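Local atomic coordinates of invasion protein InvA (Salmonella enterica, PDB entry 2X49), a protein that takes part in the invasion of intestinal epithelial cells, as a component of the export apparatus of the Salmonella type III secretion system. Residues A[214-217]-A[218-221]; A[220-223]-A[224-227]. All blocks are in the same frame, centred on the assembly; numbering follows the deposited sequence.

Contact 1: A[214-217]-A[218-221]; sequences LVEH and IRGA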
loop_
_atom_site.group_PDB
_atom_site.type_symbol
_atom_site.label_atom_id
_atom_site.label_comp_id
_atom_site.label_asym_id
_atom_site.label_seq_id
_atom_site.Cartn_x
_atom_site.Cartn_y
_atom_site.Cartn_z
ATOM N N LEU A 214 -16.589 -4.298 10.403
ATOM C CA LEU A 214 -16.836 -2.850 10.303
ATOM C C LEU A 214 -15.931 -2.197 9.253
ATOM O O LEU A 214 -16.364 -1.341 8.451
ATOM C CB LEU A 214 -16.674 -2.152 11.690
ATOM C CG LEU A 214 -16.895 -0.643 11.741
ATOM C CD1 LEU A 214 -18.324 -0.319 11.291
ATOM C CD2 LEU A 214 -16.539 -0.029 13.117
ATOM N N VAL A 215 -14.658 -2.547 9.307
ATOM C CA VAL A 215 -13.688 -2.013 8.351
ATOM C C VAL A 215 -14.104 -2.294 6.912
ATOM O O VAL A 215 -14.024 -1.430 6.060
ATOM C CB VAL A 215 -12.218 -2.513 8.586
ATOM C CG1 VAL A 215 -11.366 -2.147 7.381
ATOM C CG2 VAL A 215 -11.677 -1.846 9.813
ATOM N N GLU A 216 -14.628 -3.472 6.686
ATOM C CA GLU A 216 -15.033 -3.841 5.333
ATOM C C GLU A 216 -16.145 -2.902 4.829
ATOM O O GLU A 216 -16.242 -2.552 3.631
ATOM C CB GLU A 216 -15.433 -5.320 5.260
ATOM C CG GLU A 216 -15.277 -5.880 3.892
ATOM C CD GLU A 216 -13.818 -5.927 3.369
ATOM O OE1 GLU A 216 -12.829 -5.727 4.143
ATOM O OE2 GLU A 216 -13.655 -6.204 2.161
ATOM N N HIS A 217 -17.071 -2.576 5.731
ATOM C CA HIS A 217 -18.152 -1.688 5.369
ATOM C C HIS A 217 -17.653 -0.277 5.066
ATOM O O HIS A 217 -18.141 0.417 4.159
ATOM C CB HIS A 217 -19.265 -1.653 6.427
ATOM C CG HIS A 217 -20.029 -2.935 6.556
ATOM N ND1 HIS A 217 -20.801 -3.451 5.537
ATOM C CD2 HIS A 217 -20.189 -3.781 7.606
ATOM C CE1 HIS A 217 -21.361 -4.583 5.930
ATOM N NE2 HIS A 217 -21.024 -4.792 7.193
ATOM N N ILE A 218 -16.694 0.144 5.869
ATOM C CA ILE A 218 -16.088 1.480 5.714
ATOM C C ILE A 218 -15.371 1.557 4.352
ATOM O O ILE A 218 -15.521 2.510 3.574
ATOM C CB ILE A 218 -15.151 1.888 6.866
ATOM C CG1 ILE A 218 -15.890 1.857 8.220
ATOM C CG2 ILE A 218 -14.549 3.253 6.610
ATOM C CD1 ILE A 218 -17.237 2.497 8.200
ATOM N N ARG A 219 -14.660 0.490 4.048
ATOM C CA ARG A 219 -13.935 0.399 2.742
ATOM C C ARG A 219 -14.949 0.573 1.644
ATOM O O ARG A 219 -14.759 1.262 0.642
ATOM C CB ARG A 219 -13.215 -0.926 2.565
ATOM C CG ARG A 219 -11.954 -1.068 3.342
ATOM C CD ARG A 219 -11.317 -2.372 3.017
ATOM N NE ARG A 219 -10.922 -2.518 1.612
ATOM C CZ ARG A 219 -9.673 -2.344 1.172
ATOM N NH1 ARG A 219 -8.682 -2.042 2.042
ATOM N NH2 ARG A 219 -9.406 -2.497 -0.131
ATOM N N GLY A 220 -16.071 -0.099 1.813
ATOM C CA GLY A 220 -17.139 0.004 0.799
ATOM C C GLY A 220 -17.655 1.439 0.586
ATOM O O GLY A 220 -17.934 1.909 -0.530
ATOM N N ALA A 221 -17.811 2.125 1.693
ATOM C CA ALA A 221 -18.314 3.494 1.672
ATOM C C ALA A 221 -17.323 4.386 0.948
ATOM O O ALA A 221 -17.670 5.355 0.286
ATOM C CB ALA A 221 -18.572 4.047 3.097
#
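The backbone N of Arg219 gives its hydrogen to Val215 O at 2.9 Å in a nearly straight bond (N-H...O 163°), one of four consecutive i to i+4 bonds in helix 211-221 of the C-terminal domain. The others run from Ile218 N to Leu214 O, from Gly220 N to Glu216 O and from Ala221 N to His217 O. Gly220, having no side chain, puts no carbon against His217 O, where the fit would be tight.

Leu214 and Ile218, one turn apart, make an apolar i to i+4 contact through their CD1 methyls, 4.3 Å from each other. Ile218 has CG1 beside its backbone N (chi1 -58°), which lays CG1 along the preceding turn at 3.2 Å from Leu214 O. Apolar residues suit this buried side: Leu214 lies on Leu201 and Trp204 of helix 194-204, Ile218 on Ala200. Val215 is likewise buried, against Leu184 of helix 174-185. His217 is more open and stacks its ring on Trp204.

Glu216 and Arg219, three residues apart, come near each other without forming a salt bridge. Their carboxylate and guanidinium planes are only 9° apart, but Glu216 OE1 sits off the plane of the guanidinium, 4.5 Å from Arg219 NE, so only the charges face each other. Each group has its salt bridge beyond this turn: Glu216 OE2 with Arg299 NE, Arg219 NE with Glu320 OE2. The contact within the turn is made by the methylenes of Arg219: CG lies 3.4 Å from Val215 O, and CD lies 3.8 Å from Glu216 OE1.

Contact 2: A[220-223]-A[224-227]; sequences GAMA and RYIC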
loop_
_atom_site.group_PDB
_atom_site.type_symbol
_atom_site.label_atom_id
_atom_site.label_comp_id
_atom_site.label_asym_id
_atom_site.label_seq_id
_atom_site.Cartn_x
_atom_site.Cartn_y
_atom_site.Cartn_z
ATOM N N GLY A 220 -16.071 -0.099 1.813
ATOM C CA GLY A 220 -17.139 0.004 0.799
ATOM C C GLY A 220 -17.655 1.439 0.586
ATOM O O GLY A 220 -17.934 1.909 -0.530
ATOM N N ALA A 221 -17.811 2.125 1.693
ATOM C CA ALA A 221 -18.314 3.494 1.672
ATOM C C ALA A 221 -17.323 4.386 0.948
ATOM O O ALA A 221 -17.670 5.355 0.286
ATOM C CB ALA A 221 -18.572 4.047 3.097
ATOM N N MET A 222 -16.073 4.010 1.070
ATOM C CA MET A 222 -14.931 4.810 0.574
ATOM C C MET A 222 -14.482 4.376 -0.800
ATOM O O MET A 222 -13.421 4.762 -1.274
ATOM C CB MET A 222 -13.741 4.728 1.552
ATOM C CG MET A 222 -13.980 5.445 2.878
ATOM S SD MET A 222 -14.629 7.140 2.816
ATOM C CE MET A 222 -13.124 7.947 2.208
ATOM N N ALA A 223 -15.288 3.539 -1.428
ATOM C CA ALA A 223 -14.880 2.896 -2.678
ATOM C C ALA A 223 -14.242 3.827 -3.743
ATOM O O ALA A 223 -13.164 3.565 -4.299
ATOM C CB ALA A 223 -16.029 2.120 -3.297
ATOM N N ARG A 224 -14.905 4.945 -3.954
ATOM C CA ARG A 224 -14.456 5.894 -4.943
ATOM C C ARG A 224 -13.038 6.347 -4.654
ATOM O O ARG A 224 -12.213 6.475 -5.537
ATOM C CB ARG A 224 -15.391 7.106 -4.979
ATOM C CG ARG A 224 -14.870 8.248 -5.778
ATOM C CD ARG A 224 -15.886 9.379 -5.755
ATOM N NE ARG A 224 -15.430 10.530 -6.528
ATOM C CZ ARG A 224 -16.235 11.433 -7.076
ATOM N NH1 ARG A 224 -17.559 11.344 -6.943
ATOM N NH2 ARG A 224 -15.715 12.435 -7.759
ATOM N N TYR A 225 -12.782 6.539 -3.380
ATOM C CA TYR A 225 -11.485 7.116 -2.918
ATOM C C TYR A 225 -10.364 6.099 -2.957
ATOM O O TYR A 225 -9.206 6.413 -3.211
ATOM C CB TYR A 225 -11.673 7.763 -1.538
ATOM C CG TYR A 225 -12.663 8.896 -1.672
ATOM C CD1 TYR A 225 -12.244 10.155 -2.092
ATOM C CD2 TYR A 225 -14.013 8.697 -1.474
ATOM C CE1 TYR A 225 -13.173 11.201 -2.325
ATOM C CE2 TYR A 225 -14.937 9.718 -1.681
ATOM C CZ TYR A 225 -14.512 10.976 -2.120
ATOM O OH TYR A 225 -15.394 12.017 -2.339
ATOM N N ILE A 226 -10.748 4.863 -2.712
ATOM C CA ILE A 226 -9.810 3.747 -2.777
ATOM C C ILE A 226 -9.372 3.570 -4.218
ATOM O O ILE A 226 -8.204 3.478 -4.549
ATOM C CB ILE A 226 -10.449 2.468 -2.197
ATOM C CG1 ILE A 226 -10.539 2.613 -0.671
ATOM C CG2 ILE A 226 -9.631 1.196 -2.524
ATOM C CD1 ILE A 226 -11.419 1.598 0.073
ATOM N N CYS A 227 -10.364 3.555 -5.077
ATOM C CA CYS A 227 -10.097 3.294 -6.463
ATOM C C CYS A 227 -9.143 4.421 -7.028
ATOM O O CYS A 227 -8.121 4.158 -7.671
ATOM C CB CYS A 227 -11.423 3.140 -7.193
ATOM S SG CYS A 227 -11.385 2.901 -8.965
HETATM O O HOH W 1 -17.596 5.361 -2.813
#
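A break between two successive helices, 211-221 and 223-231, brings Met222 against Tyr225 and Ile226. Met222 leaves helical backbone angles (phi -95°, psi 11°) and is at the same time the N-cap residue of the second helix. Its carbonyl starts that helix. Ile226 N donates to Met222 O at 3.0 Å. Tyr225 N reaches the same Met222 O at 2.8 Å, a weak bond because its angle is bent. Cys227 N then bonds Ala223 O at 2.9 Å, continuing the helical pattern.

A methionine side chain offers no oxygen to cap the first amides, and here a water takes up part of that work. It accepts from Arg224 N at 3.0 Å and donates to Ala221 O at 3.1 Å, so it bridges the C-terminal end of helix 211-221 and the N-terminal turn of helix 223-231 across the interruption. A weak backbone bond of the i to i+3 kind, from Ala223 N to Gly220 O, closes the end of the first helix.

The flexible thioether chain of Met222 folds at both chi2 and chi3 and carries CE to the ring of Tyr225, 3.9 Å from CD2, in an oblique approach. The aromatic ring, though exposed, gives this methyl a broad apolar partner. Buried Met222 also lies on Leu196 and Ile197 of helix 194-204, and Tyr225 reaches Leu196 too. Ile226, a branched apolar residue suited to its buried place against Val189, has CG1 beside its backbone N, and its CD1 lies 4.2 Å from Met222 CB. Arg224 instead stretches its chain outward, which suits an exposed position. Cys227 SG, a soft sulfur ligand, binds a mercury ion.

Overall arrangement
Contacts 1 and 2 follow one another along the chain and share Gly220 and Ala221, with centres about 9 Å apart. Contact 1 is regular helix, whereas contact 2 is where that helix stops and the next begins. They meet directly where Ile226 CD1 packs 3.4 Å from Arg219 O, across the interruption. They share helix 194-204 and Val189 as neighbours, while among the partners named contact 1 alone packs on helix 174-185. The mercury ion belongs to contact 2, about 2 Å from the Cys227 side chain but about 12 Å from that of Arg219. In contact 1 the side chain of His217 is about 3 Å from a bound PEG (di(hydroxyethyl)ether), probably from the crystallisation liquor.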